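Local atomic coordinates of putative lipoprotein (PDB entry 3OQQ), a protein that is of unknown function but is probably an extracellular, calcium-binding lipoprotein built largely of antiparallel beta strands. Residues 119-124 against 163-168; 172-177 against 317-322; 24-29 against 34-39; 50-55 against 123-128. One frame throughout, in Å; residues are numbered along the deposited sequence. Where two conformers were deposited one is given.

Contact 1 (119-124 against 163-168); sequences GYLFYH and SQQMME. With CA (calcium ion), chain E.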
loop_
_atom_site.group_PDB
_atom_site.type_symbol
_atom_site.label_atom_id
_atom_site.label_comp_id
_atom_site.label_asym_id
_atom_site.label_seq_id
_atom_site.Cartn_x
_atom_site.Cartn_y
_atom_site.Cartn_z
ATOM N N GLY A 119 12.459 19.303 -11.214
ATOM C CA GLY A 119 12.032 18.194 -10.374
ATOM C C GLY A 119 10.852 17.456 -10.959
ATOM O O GLY A 119 10.029 18.046 -11.670
ATOM N N TYR A 120 10.766 16.162 -10.657
ATOM C CA TYR A 120 9.711 15.281 -11.140
ATOM C C TYR A 120 8.552 15.206 -10.175
ATOM O O TYR A 120 8.740 14.914 -8.994
ATOM C CB TYR A 120 10.252 13.865 -11.375
ATOM C CG TYR A 120 11.446 13.770 -12.296
ATOM C CD1 TYR A 120 11.360 14.165 -13.630
ATOM C CD2 TYR A 120 12.636 13.191 -11.867
ATOM C CE1 TYR A 120 12.449 14.041 -14.495
ATOM C CE2 TYR A 120 13.727 13.055 -12.724
ATOM C CZ TYR A 120 13.632 13.488 -14.035
ATOM O OH TYR A 120 14.708 13.353 -14.876
ATOM N N LEU A 121 7.341 15.383 -10.689
ATOM C CA LEU A 121 6.149 15.259 -9.860
ATOM C C LEU A 121 5.999 13.778 -9.463
ATOM O O LEU A 121 6.262 12.891 -10.277
ATOM C CB LEU A 121 4.907 15.788 -10.625
ATOM C CG LEU A 121 3.541 15.710 -9.910
ATOM C CD1 LEU A 121 2.689 16.908 -10.225
ATOM C CD2 LEU A 121 2.793 14.469 -10.304
ATOM N N PHE A 122 5.610 13.516 -8.211
ATOM C CA PHE A 122 5.391 12.139 -7.780
ATOM C C PHE A 122 4.160 12.059 -6.915
ATOM O O PHE A 122 3.909 12.960 -6.112
ATOM C CB PHE A 122 6.621 11.508 -7.087
ATOM C CG PHE A 122 7.092 12.096 -5.771
ATOM C CD1 PHE A 122 7.993 13.155 -5.747
ATOM C CD2 PHE A 122 6.689 11.542 -4.560
ATOM C CE1 PHE A 122 8.452 13.685 -4.527
ATOM C CE2 PHE A 122 7.150 12.057 -3.342
ATOM C CZ PHE A 122 8.031 13.125 -3.331
ATOM N N TYR A 123 3.345 11.024 -7.152
ATOM C CA TYR A 123 2.157 10.723 -6.370
ATOM C C TYR A 123 2.568 9.779 -5.250
ATOM O O TYR A 123 3.505 8.998 -5.430
ATOM C CB TYR A 123 1.083 10.094 -7.251
ATOM C CG TYR A 123 0.455 11.062 -8.216
ATOM C CD1 TYR A 123 -0.570 11.916 -7.812
ATOM C CD2 TYR A 123 0.858 11.108 -9.547
ATOM C CE1 TYR A 123 -1.157 12.816 -8.704
ATOM C CE2 TYR A 123 0.271 11.996 -10.451
ATOM C CZ TYR A 123 -0.730 12.853 -10.023
ATOM O OH TYR A 123 -1.308 13.729 -10.910
ATOM N N HIS A 124 1.898 9.845 -4.100
ATOM C CA HIS A 124 2.275 8.988 -2.988
ATOM C C HIS A 124 1.047 8.432 -2.290
ATOM O O HIS A 124 0.129 9.197 -1.944
ATOM C CB HIS A 124 3.165 9.771 -1.968
ATOM C CG HIS A 124 3.577 8.977 -0.757
ATOM N ND1 HIS A 124 3.326 9.431 0.518
ATOM C CD2 HIS A 124 4.239 7.794 -0.679
ATOM C CE1 HIS A 124 3.837 8.518 1.335
ATOM N NE2 HIS A 124 4.408 7.521 0.655
ATOM N N SER A 163 10.589 15.643 -18.750
ATOM C CA SER A 163 11.503 16.791 -18.814
ATOM C C SER A 163 10.858 18.097 -18.267
ATOM O O SER A 163 11.572 18.990 -17.802
ATOM C CB SER A 163 11.978 17.009 -20.245
ATOM O OG SER A 163 13.073 17.909 -20.278
ATOM N N GLN A 164 9.517 18.187 -18.326
ATOM C CA GLN A 164 8.730 19.343 -17.900
ATOM C C GLN A 164 7.318 18.910 -17.476
ATOM O O GLN A 164 6.709 18.040 -18.118
ATOM C CB GLN A 164 8.660 20.369 -19.057
ATOM C CG GLN A 164 7.976 21.704 -18.731
ATOM C CD GLN A 164 8.630 22.561 -17.659
ATOM O OE1 GLN A 164 9.855 22.692 -17.560
ATOM N NE2 GLN A 164 7.811 23.248 -16.892
ATOM N N GLN A 165 6.796 19.537 -16.412
ATOM C CA GLN A 165 5.452 19.259 -15.913
ATOM C C GLN A 165 4.393 20.020 -16.730
ATOM O O GLN A 165 4.731 20.971 -17.437
ATOM C CB GLN A 165 5.350 19.625 -14.419
ATOM C CG GLN A 165 6.237 18.760 -13.528
ATOM C CD GLN A 165 6.007 18.981 -12.056
ATOM O OE1 GLN A 165 4.888 19.241 -11.611
ATOM N NE2 GLN A 165 7.052 18.790 -11.257
HETATM N N MSE A 166 3.115 19.588 -16.620
HETATM C CA MSE A 166 1.913 20.178 -17.239
HETATM C C MSE A 166 1.997 20.235 -18.778
HETATM O O MSE A 166 1.920 21.312 -19.381
HETATM C CB MSE A 166 1.608 21.574 -16.662
HETATM C CG MSE A 166 1.165 21.536 -15.218
HETATM SE SE MSE A 166 0.848 23.295 -14.466
HETATM C CE MSE A 166 2.581 24.059 -14.775
HETATM N N MSE A 167 2.109 19.053 -19.399
HETATM C CA MSE A 167 2.160 18.885 -20.848
HETATM C C MSE A 167 0.818 18.341 -21.352
HETATM O O MSE A 167 0.076 17.737 -20.572
HETATM C CB MSE A 167 3.313 17.936 -21.245
HETATM C CG MSE A 167 4.700 18.404 -20.787
HETATM SE SE MSE A 167 5.497 19.865 -21.846
HETATM C CE MSE A 167 4.989 21.375 -20.774
ATOM N N GLU A 168 0.500 18.569 -22.644
ATOM C CA GLU A 168 -0.717 18.058 -23.286
ATOM C C GLU A 168 -0.514 16.566 -23.583
ATOM O O GLU A 168 -1.337 15.736 -23.199
ATOM C CB GLU A 168 -1.037 18.853 -24.572
ATOM C CG GLU A 168 -1.315 20.326 -24.346
ATOM C CD GLU A 168 -2.631 20.637 -23.661
ATOM O OE1 GLU A 168 -3.661 20.716 -24.367
ATOM O OE2 GLU A 168 -2.628 20.826 -22.423
HETATM CA CA CA E . 11.821 23.478 -16.456
HETATM O O HOH W 1 9.281 20.222 -14.077
HETATM O O HOH W 2 11.362 21.001 -15.632
HETATM O O HOH W 3 13.969 23.346 -16.103
#
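Gln-165 reaches across to Gly-119 and Leu-121 where the loop between the antiparallel strands 150-161 and 173-184 closes over the start of strand 122-131. The tight part is its amide. With CG beside the backbone N (chi1 -65°) and the chain extended beyond it, the side chain runs straight out of the loop and crosses that of Leu-121 at about a right angle. NE2 donates to the carbonyl O of Gly-119 over 3.1 Å; the oxygen lies in the plane of the glutamine amide, whereas the donor stands above the plane of the glycine carbonyl, 43° out of it. On the other branch, OE1 lies against Leu-121, 3.5 Å from its CD1 and also touching its CB. Glutamine suits this buried place because it offers both a donor and an acceptor: NE2 also bonds to the O of Asp-40, and OE1 accepts from Leu-42 N and Arg-47 NH1, so both ends of the amide are satisfied and its rotation is fixed. Leu-121 gives the aliphatic side of the contact, also touching Val-38 and Val-41.

The looser side is wet. A water holds weakly to both Gly-119 O and Gln-165 N, and a second, itself a ligand of the calcium ion, lies at Ser-163 O. Here Gln-164 turns away from strand 122-131 toward the calcium ion, which Asn-114 and Asp-117 also bind, so neighbouring glutamines serve packing and metal. The chain of Gln-164 bends at chi2 (63°) and brings OE1 to 2.4 Å from the calcium ion.

Contact 2 (172-177 against 317-322); sequences GKEELL and DAQLAA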
loop_
_atom_site.group_PDB
_atom_site.type_symbol
_atom_site.label_atom_id
_atom_site.label_comp_id
_atom_site.label_asym_id
_atom_site.label_seq_id
_atom_site.Cartn_x
_atom_site.Cartn_y
_atom_site.Cartn_z
ATOM N N GLY A 172 9.339 11.100 -22.170
ATOM C CA GLY A 172 9.966 10.590 -20.955
ATOM C C GLY A 172 9.419 9.243 -20.521
ATOM O O GLY A 172 9.134 8.378 -21.362
ATOM N N LYS A 173 9.249 9.059 -19.205
ATOM C CA LYS A 173 8.718 7.804 -18.659
ATOM C C LYS A 173 8.204 7.984 -17.244
ATOM O O LYS A 173 8.361 9.052 -16.656
ATOM C CB LYS A 173 9.769 6.672 -18.701
ATOM C CG LYS A 173 11.041 6.916 -17.897
ATOM C CD LYS A 173 12.182 6.113 -18.487
ATOM C CE LYS A 173 13.428 6.200 -17.653
ATOM N NZ LYS A 173 14.462 5.239 -18.123
ATOM N N GLU A 174 7.559 6.929 -16.714
ATOM C CA GLU A 174 7.050 6.842 -15.348
ATOM C C GLU A 174 7.835 5.787 -14.639
ATOM O O GLU A 174 8.345 4.845 -15.260
ATOM C CB GLU A 174 5.554 6.482 -15.300
ATOM C CG GLU A 174 4.598 7.470 -15.917
ATOM C CD GLU A 174 4.720 7.639 -17.416
ATOM O OE1 GLU A 174 4.607 6.631 -18.150
ATOM O OE2 GLU A 174 4.956 8.786 -17.855
ATOM N N GLU A 175 7.918 5.935 -13.339
ATOM C CA GLU A 175 8.546 4.992 -12.439
ATOM C C GLU A 175 7.594 4.726 -11.333
ATOM O O GLU A 175 6.811 5.596 -10.970
ATOM C CB GLU A 175 9.848 5.545 -11.879
ATOM C CG GLU A 175 11.066 5.124 -12.660
ATOM C CD GLU A 175 12.350 5.480 -11.947
ATOM O OE1 GLU A 175 12.401 5.344 -10.699
ATOM O OE2 GLU A 175 13.311 5.879 -12.645
ATOM N N LEU A 176 7.658 3.532 -10.808
ATOM C CA LEU A 176 6.865 3.085 -9.683
ATOM C C LEU A 176 7.826 2.524 -8.670
ATOM O O LEU A 176 8.679 1.711 -9.029
ATOM C CB LEU A 176 5.845 2.020 -10.138
ATOM C CG LEU A 176 4.850 1.549 -9.098
ATOM C CD1 LEU A 176 3.517 1.447 -9.694
ATOM C CD2 LEU A 176 5.248 0.199 -8.495
ATOM N N LEU A 177 7.742 3.007 -7.437
ATOM C CA LEU A 177 8.507 2.470 -6.328
ATOM C C LEU A 177 7.514 1.945 -5.286
ATOM O O LEU A 177 6.724 2.728 -4.725
ATOM C CB LEU A 177 9.478 3.501 -5.714
ATOM C CG LEU A 177 10.424 2.983 -4.618
ATOM C CD1 LEU A 177 11.485 2.056 -5.221
ATOM C CD2 LEU A 177 11.125 4.153 -3.919
ATOM N N ASP A 317 -0.855 7.496 -23.656
ATOM C CA ASP A 317 -1.847 8.048 -22.738
ATOM C C ASP A 317 -2.358 6.942 -21.844
ATOM O O ASP A 317 -2.593 7.183 -20.665
ATOM C CB ASP A 317 -3.008 8.699 -23.517
ATOM C CG ASP A 317 -2.636 9.972 -24.254
ATOM O OD1 ASP A 317 -2.112 10.904 -23.606
ATOM O OD2 ASP A 317 -2.894 10.046 -25.473
ATOM N N ALA A 318 -2.474 5.710 -22.401
ATOM C CA ALA A 318 -2.913 4.511 -21.690
ATOM C C ALA A 318 -1.881 4.089 -20.648
ATOM O O ALA A 318 -2.270 3.656 -19.565
ATOM C CB ALA A 318 -3.155 3.378 -22.667
ATOM N N GLN A 319 -0.571 4.213 -20.984
ATOM C CA GLN A 319 0.547 3.856 -20.112
ATOM C C GLN A 319 0.620 4.777 -18.885
ATOM O O GLN A 319 0.750 4.301 -17.753
ATOM C CB GLN A 319 1.861 3.942 -20.903
ATOM C CG GLN A 319 3.097 3.537 -20.084
ATOM C CD GLN A 319 4.379 3.659 -20.858
ATOM O OE1 GLN A 319 4.517 4.492 -21.759
ATOM N NE2 GLN A 319 5.376 2.879 -20.478
ATOM N N LEU A 320 0.572 6.103 -19.132
ATOM C CA LEU A 320 0.639 7.127 -18.104
ATOM C C LEU A 320 -0.566 6.984 -17.160
ATOM O O LEU A 320 -0.408 7.100 -15.937
ATOM C CB LEU A 320 0.714 8.519 -18.755
ATOM C CG LEU A 320 0.685 9.759 -17.838
ATOM C CD1 LEU A 320 1.878 9.788 -16.851
ATOM C CD2 LEU A 320 0.645 11.043 -18.674
ATOM N N ALA A 321 -1.743 6.669 -17.728
ATOM C CA ALA A 321 -2.962 6.455 -16.955
ATOM C C ALA A 321 -2.826 5.183 -16.091
ATOM O O ALA A 321 -3.237 5.195 -14.940
ATOM C CB ALA A 321 -4.158 6.348 -17.892
ATOM N N ALA A 322 -2.207 4.108 -16.634
ATOM C CA ALA A 322 -1.977 2.843 -15.909
ATOM C C ALA A 322 -1.088 3.052 -14.664
ATOM O O ALA A 322 -1.398 2.510 -13.609
ATOM C CB ALA A 322 -1.338 1.828 -16.831
#
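Glu-174, on strand 173-184, meets Gln-319 and Leu-320 of helix 314-328, and the touch between the two segments is made entirely by van der Waals contact. The chief part is aliphatic against carboxylate: CD1 of Leu-320 sits 3.4 Å from OE2 of Glu-174 and also touches its CD and CG, so one methyl covers the end of the acid while the two side chains cross at about a right angle. Leu-320 gets there because its CG stands opposite the backbone N (chi1 175°), which carries the methyl toward the strand although its CB does not leave the helix straight toward the strand. The glutamate chain folds at chi2 (66°), bringing its carboxylate in front of the helix.

The same acid's other oxygen, OE1, rests against the aliphatic part of Gln-319, 3.9 Å from its CG, the carboxylate and amide planes 76° apart.

The polar bonds are made to other residues. OE2 of Glu-174 forms a salt bridge with NH2 of Arg-316, one turn back along the helix from Leu-320, and is hydrogen-bonded to His-162 NE2; a glutamate suits this buried spot because Arg-316 would probably balance its charge, with His-162 as a further polar partner. Gln-319, extended beyond CG, spends NE2 on the carbonyl oxygens of Tyr-204 and Lys-308. Phe-323, a turn further on, also touches Glu-174, while Leu-176 of the same strand face packs on Phe-323 and Leu-326. The arrangement is that of an amphipathic helix lying on one face of an antiparallel beta sheet.

Contact 3 (24-29 against 34-39); sequences NVYSDK and ASLLVG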
loop_
_atom_site.group_PDB
_atom_site.type_symbol
_atom_site.label_atom_id
_atom_site.label_comp_id
_atom_site.label_asym_id
_atom_site.label_seq_id
_atom_site.Cartn_x
_atom_site.Cartn_y
_atom_site.Cartn_z
ATOM N N ASN A 24 4.910 20.674 -2.068
ATOM C CA ASN A 24 4.507 19.388 -1.522
ATOM C C ASN A 24 3.129 19.533 -0.913
ATOM O O ASN A 24 2.865 20.537 -0.268
ATOM C CB ASN A 24 5.525 18.913 -0.510
ATOM C CG ASN A 24 6.852 18.608 -1.146
ATOM O OD1 ASN A 24 6.942 17.916 -2.158
ATOM N ND2 ASN A 24 7.908 19.162 -0.600
ATOM N N VAL A 25 2.229 18.567 -1.180
ATOM C CA VAL A 25 0.852 18.583 -0.671
ATOM C C VAL A 25 0.688 17.414 0.301
ATOM O O VAL A 25 1.061 16.285 -0.034
ATOM C CB VAL A 25 -0.189 18.554 -1.817
ATOM C CG1 VAL A 25 -1.619 18.608 -1.272
ATOM C CG2 VAL A 25 0.067 19.691 -2.818
ATOM N N TYR A 26 0.159 17.695 1.508
ATOM C CA TYR A 26 -0.028 16.715 2.597
ATOM C C TYR A 26 -1.488 16.651 3.049
ATOM O O TYR A 26 -2.205 17.651 2.945
ATOM C CB TYR A 26 0.838 17.122 3.824
ATOM C CG TYR A 26 2.318 17.272 3.531
ATOM C CD1 TYR A 26 2.833 18.463 3.023
ATOM C CD2 TYR A 26 3.207 16.236 3.791
ATOM C CE1 TYR A 26 4.183 18.587 2.707
ATOM C CE2 TYR A 26 4.564 16.348 3.477
ATOM C CZ TYR A 26 5.048 17.532 2.951
ATOM O OH TYR A 26 6.390 17.659 2.681
ATOM N N SER A 27 -1.927 15.503 3.581
ATOM C CA SER A 27 -3.297 15.372 4.111
ATOM C C SER A 27 -3.352 15.842 5.589
ATOM O O SER A 27 -4.433 15.888 6.174
ATOM C CB SER A 27 -3.773 13.927 3.994
ATOM O OG SER A 27 -2.916 13.069 4.730
ATOM N N ASP A 28 -2.184 16.177 6.182
ATOM C CA ASP A 28 -2.038 16.613 7.582
ATOM C C ASP A 28 -1.195 17.878 7.702
ATOM O O ASP A 28 -0.240 18.022 6.942
ATOM C CB ASP A 28 -1.321 15.506 8.414
ATOM C CG ASP A 28 -2.042 14.179 8.569
ATOM O OD1 ASP A 28 -2.369 13.545 7.535
ATOM O OD2 ASP A 28 -2.177 13.713 9.718
ATOM N N LYS A 29 -1.507 18.749 8.707
ATOM C CA LYS A 29 -0.762 19.973 9.060
ATOM C C LYS A 29 0.718 19.647 9.245
ATOM O O LYS A 29 1.593 20.448 8.907
ATOM C CB LYS A 29 -1.315 20.584 10.368
ATOM C CG LYS A 29 -2.575 21.416 10.208
ATOM C CD LYS A 29 -3.279 21.631 11.543
ATOM C CE LYS A 29 -4.618 22.300 11.363
ATOM N NZ LYS A 29 -5.275 22.571 12.669
ATOM N N ALA A 34 4.658 10.307 5.581
ATOM C CA ALA A 34 3.492 9.430 5.511
ATOM C C ALA A 34 2.255 10.168 4.974
ATOM O O ALA A 34 1.472 9.583 4.219
ATOM C CB ALA A 34 3.188 8.873 6.891
ATOM N N SER A 35 2.088 11.450 5.358
ATOM C CA SER A 35 0.917 12.246 4.983
ATOM C C SER A 35 1.074 12.928 3.607
ATOM O O SER A 35 0.100 13.510 3.128
ATOM C CB SER A 35 0.597 13.271 6.075
ATOM O OG SER A 35 1.382 14.446 5.966
ATOM N N LEU A 36 2.279 12.850 2.961
ATOM C CA LEU A 36 2.473 13.414 1.620
ATOM C C LEU A 36 1.571 12.685 0.622
ATOM O O LEU A 36 1.543 11.446 0.587
ATOM C CB LEU A 36 3.937 13.304 1.181
ATOM C CG LEU A 36 4.353 14.148 -0.011
ATOM C CD1 LEU A 36 5.668 14.789 0.242
ATOM C CD2 LEU A 36 4.452 13.293 -1.279
ATOM N N LEU A 37 0.817 13.457 -0.153
ATOM C CA LEU A 37 -0.093 12.947 -1.187
ATOM C C LEU A 37 0.539 13.098 -2.571
ATOM O O LEU A 37 0.469 12.187 -3.385
ATOM C CB LEU A 37 -1.407 13.715 -1.133
ATOM C CG LEU A 37 -2.192 13.623 0.165
ATOM C CD1 LEU A 37 -3.262 14.666 0.181
ATOM C CD2 LEU A 37 -2.789 12.216 0.355
ATOM N N VAL A 38 1.152 14.263 -2.828
ATOM C CA VAL A 38 1.801 14.568 -4.107
ATOM C C VAL A 38 3.009 15.478 -3.790
ATOM O O VAL A 38 2.900 16.406 -2.987
ATOM C CB VAL A 38 0.811 15.126 -5.187
ATOM C CG1 VAL A 38 0.239 16.480 -4.810
ATOM C CG2 VAL A 38 1.441 15.167 -6.577
ATOM N N GLY A 39 4.166 15.104 -4.328
ATOM C CA GLY A 39 5.425 15.807 -4.113
ATOM C C GLY A 39 5.983 16.442 -5.364
ATOM O O GLY A 39 5.629 16.032 -6.478
#
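A beta hairpin interrupted by a classic beta bulge brings strand 23-26 against strand 36-41: Leu-37 and Val-38 both face Val-25. Leu-37 N donates to Val-25 O at 2.8 Å. Val-38 N makes a weak bond to Val-25 O at 3.5 Å, while Val-25 N gives a nearly straight bond to Val-38 O (2.9 Å, 173°). Beyond the bulge, Ser-27 N donates a hydrogen bond to Ser-35 O.

On one face Val-25 and Val-38 lie side by side, CB to CG1 3.7 Å, two branched residues well suited to a buried strand pair. On the other, the ring of Tyr-26 comes across Leu-36, CE2 being 3.8 Å from CD1, and Ser-35 OG sits at the ring edge near its plane, 3.4 Å from CD2. Tyr-26 CG lies beside the backbone N (chi1 -56°), which swings the ring over strand 36-41. A serine in place of Tyr-26 would probably take the tyrosine ring from Leu-36 CD1 and open a gap beside Ser-35.

Ser-35 OG bonds to Ser-32 O within the turn, and Ser-27 OG donates to Asp-28 OD1. The hydroxyls thus make local bonds at the loop end, while backbone bonds and apolar side chains hold the paired strands.

Contact 4 (50-55 against 123-128); sequences TLNVPA and YHNTGV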
loop_
_atom_site.group_PDB
_atom_site.type_symbol
_atom_site.label_atom_id
_atom_site.label_comp_id
_atom_site.label_asym_id
_atom_site.label_seq_id
_atom_site.Cartn_x
_atom_site.Cartn_y
_atom_site.Cartn_z
ATOM N N THR A 50 -6.193 15.631 -9.020
ATOM C CA THR A 50 -7.010 14.613 -8.386
ATOM C C THR A 50 -6.079 13.889 -7.411
ATOM O O THR A 50 -4.937 13.556 -7.759
ATOM C CB THR A 50 -7.666 13.703 -9.438
ATOM O OG1 THR A 50 -8.585 14.496 -10.192
ATOM C CG2 THR A 50 -8.406 12.523 -8.814
ATOM N N LEU A 51 -6.539 13.714 -6.174
ATOM C CA LEU A 51 -5.732 13.078 -5.147
ATOM C C LEU A 51 -6.511 11.955 -4.456
ATOM O O LEU A 51 -7.739 11.992 -4.371
ATOM C CB LEU A 51 -5.268 14.122 -4.103
ATOM C CG LEU A 51 -4.533 15.400 -4.578
ATOM C CD1 LEU A 51 -4.350 16.365 -3.423
ATOM C CD2 LEU A 51 -3.169 15.091 -5.161
ATOM N N ASN A 52 -5.788 10.948 -3.987
ATOM C CA ASN A 52 -6.369 9.847 -3.218
ATOM C C ASN A 52 -6.093 10.220 -1.757
ATOM O O ASN A 52 -4.942 10.164 -1.304
ATOM C CB ASN A 52 -5.760 8.501 -3.660
ATOM C CG ASN A 52 -6.043 7.312 -2.763
ATOM O OD1 ASN A 52 -6.576 7.435 -1.663
ATOM N ND2 ASN A 52 -5.667 6.121 -3.203
ATOM N N VAL A 53 -7.124 10.678 -1.049
ATOM C CA VAL A 53 -6.973 11.205 0.306
ATOM C C VAL A 53 -7.721 10.368 1.368
ATOM O O VAL A 53 -8.691 9.715 0.993
ATOM C CB VAL A 53 -7.467 12.698 0.360
ATOM C CG1 VAL A 53 -6.695 13.575 -0.606
ATOM C CG2 VAL A 53 -8.980 12.835 0.115
ATOM N N PRO A 54 -7.406 10.498 2.697
ATOM C CA PRO A 54 -8.228 9.818 3.726
ATOM C C PRO A 54 -9.707 10.215 3.602
ATOM O O PRO A 54 -9.999 11.360 3.252
ATOM C CB PRO A 54 -7.613 10.311 5.046
ATOM C CG PRO A 54 -6.200 10.668 4.694
ATOM C CD PRO A 54 -6.302 11.261 3.327
ATOM N N ALA A 55 -10.641 9.253 3.790
ATOM C CA ALA A 55 -12.078 9.503 3.583
ATOM C C ALA A 55 -12.605 10.721 4.360
ATOM O O ALA A 55 -13.329 11.517 3.774
ATOM C CB ALA A 55 -12.893 8.267 3.926
ATOM N N TYR A 123 3.345 11.024 -7.152
ATOM C CA TYR A 123 2.157 10.723 -6.370
ATOM C C TYR A 123 2.568 9.779 -5.250
ATOM O O TYR A 123 3.505 8.998 -5.430
ATOM C CB TYR A 123 1.083 10.094 -7.251
ATOM C CG TYR A 123 0.455 11.062 -8.216
ATOM C CD1 TYR A 123 -0.570 11.916 -7.812
ATOM C CD2 TYR A 123 0.858 11.108 -9.547
ATOM C CE1 TYR A 123 -1.157 12.816 -8.704
ATOM C CE2 TYR A 123 0.271 11.996 -10.451
ATOM C CZ TYR A 123 -0.730 12.853 -10.023
ATOM O OH TYR A 123 -1.308 13.729 -10.910
ATOM N N HIS A 124 1.898 9.845 -4.100
ATOM C CA HIS A 124 2.275 8.988 -2.988
ATOM C C HIS A 124 1.047 8.432 -2.290
ATOM O O HIS A 124 0.129 9.197 -1.944
ATOM C CB HIS A 124 3.165 9.771 -1.968
ATOM C CG HIS A 124 3.577 8.977 -0.757
ATOM N ND1 HIS A 124 3.326 9.431 0.518
ATOM C CD2 HIS A 124 4.239 7.794 -0.679
ATOM C CE1 HIS A 124 3.837 8.518 1.335
ATOM N NE2 HIS A 124 4.408 7.521 0.655
ATOM N N ASN A 125 1.038 7.092 -2.067
ATOM C CA ASN A 125 -0.029 6.428 -1.306
ATOM C C ASN A 125 0.588 5.356 -0.390
ATOM O O ASN A 125 1.417 4.552 -0.826
ATOM C CB ASN A 125 -1.117 5.837 -2.225
ATOM C CG ASN A 125 -2.240 5.162 -1.481
ATOM O OD1 ASN A 125 -2.447 3.947 -1.586
ATOM N ND2 ASN A 125 -2.981 5.921 -0.684
ATOM N N THR A 126 0.209 5.379 0.885
ATOM C CA THR A 126 0.727 4.438 1.889
ATOM C C THR A 126 -0.428 4.000 2.805
ATOM O O THR A 126 -1.431 4.699 2.921
ATOM C CB THR A 126 1.940 5.041 2.658
ATOM O OG1 THR A 126 2.478 4.065 3.551
ATOM C CG2 THR A 126 1.609 6.338 3.418
ATOM N N GLY A 127 -0.283 2.830 3.409
ATOM C CA GLY A 127 -1.268 2.282 4.323
ATOM C C GLY A 127 -0.762 1.011 4.969
ATOM O O GLY A 127 0.383 0.600 4.763
ATOM N N VAL A 128 -1.613 0.389 5.762
ATOM C CA VAL A 128 -1.302 -0.885 6.404
ATOM C C VAL A 128 -2.387 -1.858 6.001
ATOM O O VAL A 128 -3.570 -1.516 6.021
ATOM C CB VAL A 128 -1.072 -0.833 7.953
ATOM C CG1 VAL A 128 -2.354 -0.483 8.726
ATOM C CG2 VAL A 128 -0.455 -2.153 8.449
HETATM O O HOH W 4 -3.931 14.110 -10.458
HETATM O O HOH W 5 -2.556 8.876 -1.646
HETATM O O HOH W 6 -5.444 3.702 -2.036
#
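Asn-52 and Asn-125 face each other between strands 46-54 and 122-131, their amides turned 30° apart and their ND2 atoms 3.7 Å from one another. Two donors cannot bond directly, and water joins them instead: one molecule accepts from Asn-52 ND2 at 2.7 Å and donates to Asn-125 OD1 at 3.0 Å. A second donates to both Asn-52 O and His-124 O, 2.7 Å from each, and accepts from Asn-125 ND2 at 3.1 Å. Further along, Tyr-123 leans toward Thr-50, its CE1 4.0 Å from Thr-50 O, and a third water links that carbonyl to Tyr-123 OH.

The two strands are not paired here: strand 46-54 bonds to strand 96-104 and strand 122-131 to strands 36-41 and 150-161, consistent with two antiparallel layers of a curled sheet packing face to face through a partly hydrated interior. Asparagine suits it, since a short amide can both give and accept in a buried place. Both side chains stand opposite their backbone N (chi1 168° for Asn-52), which carries the amides toward the other strand.

Replacing Asn-52 with a leucine would probably leave the bridging water and the O of Ile-327 without the donor that ND2 supplies. In the next shell, that Ile-327 carbonyl holds Asn-52 ND2, while Asn-125 OD1 is also gripped by Tyr-154 OH and Gln-333 NE2. His-124 is held through ND1 by Leu-36 O and through NE2 by Asp-155.

In the fold
Along the chain contact 3 closes first; contact 4 then opens, and its second segment overlaps the first segment of contact 1 on strand 122-131, the two sharing Tyr-123 and His-124. Contact 2 comes last. Contacts 3 and 4 are neighbours, with centres about 9 Å apart, and touch where Leu-37 O meets His-124 N. Contact 1 also meets contact 3, through Phe-122 and Gly-39, since strands 36-41 and 122-131 are paired. Contacts 1 and 2 lie about 11 Å apart between centres, and strand 150-161 lies between strands 122-131 and 173-184. Through strand 150-161, strand 122-131 connects the N-terminal hairpin with strand 173-184, on which helix 314-328 packs.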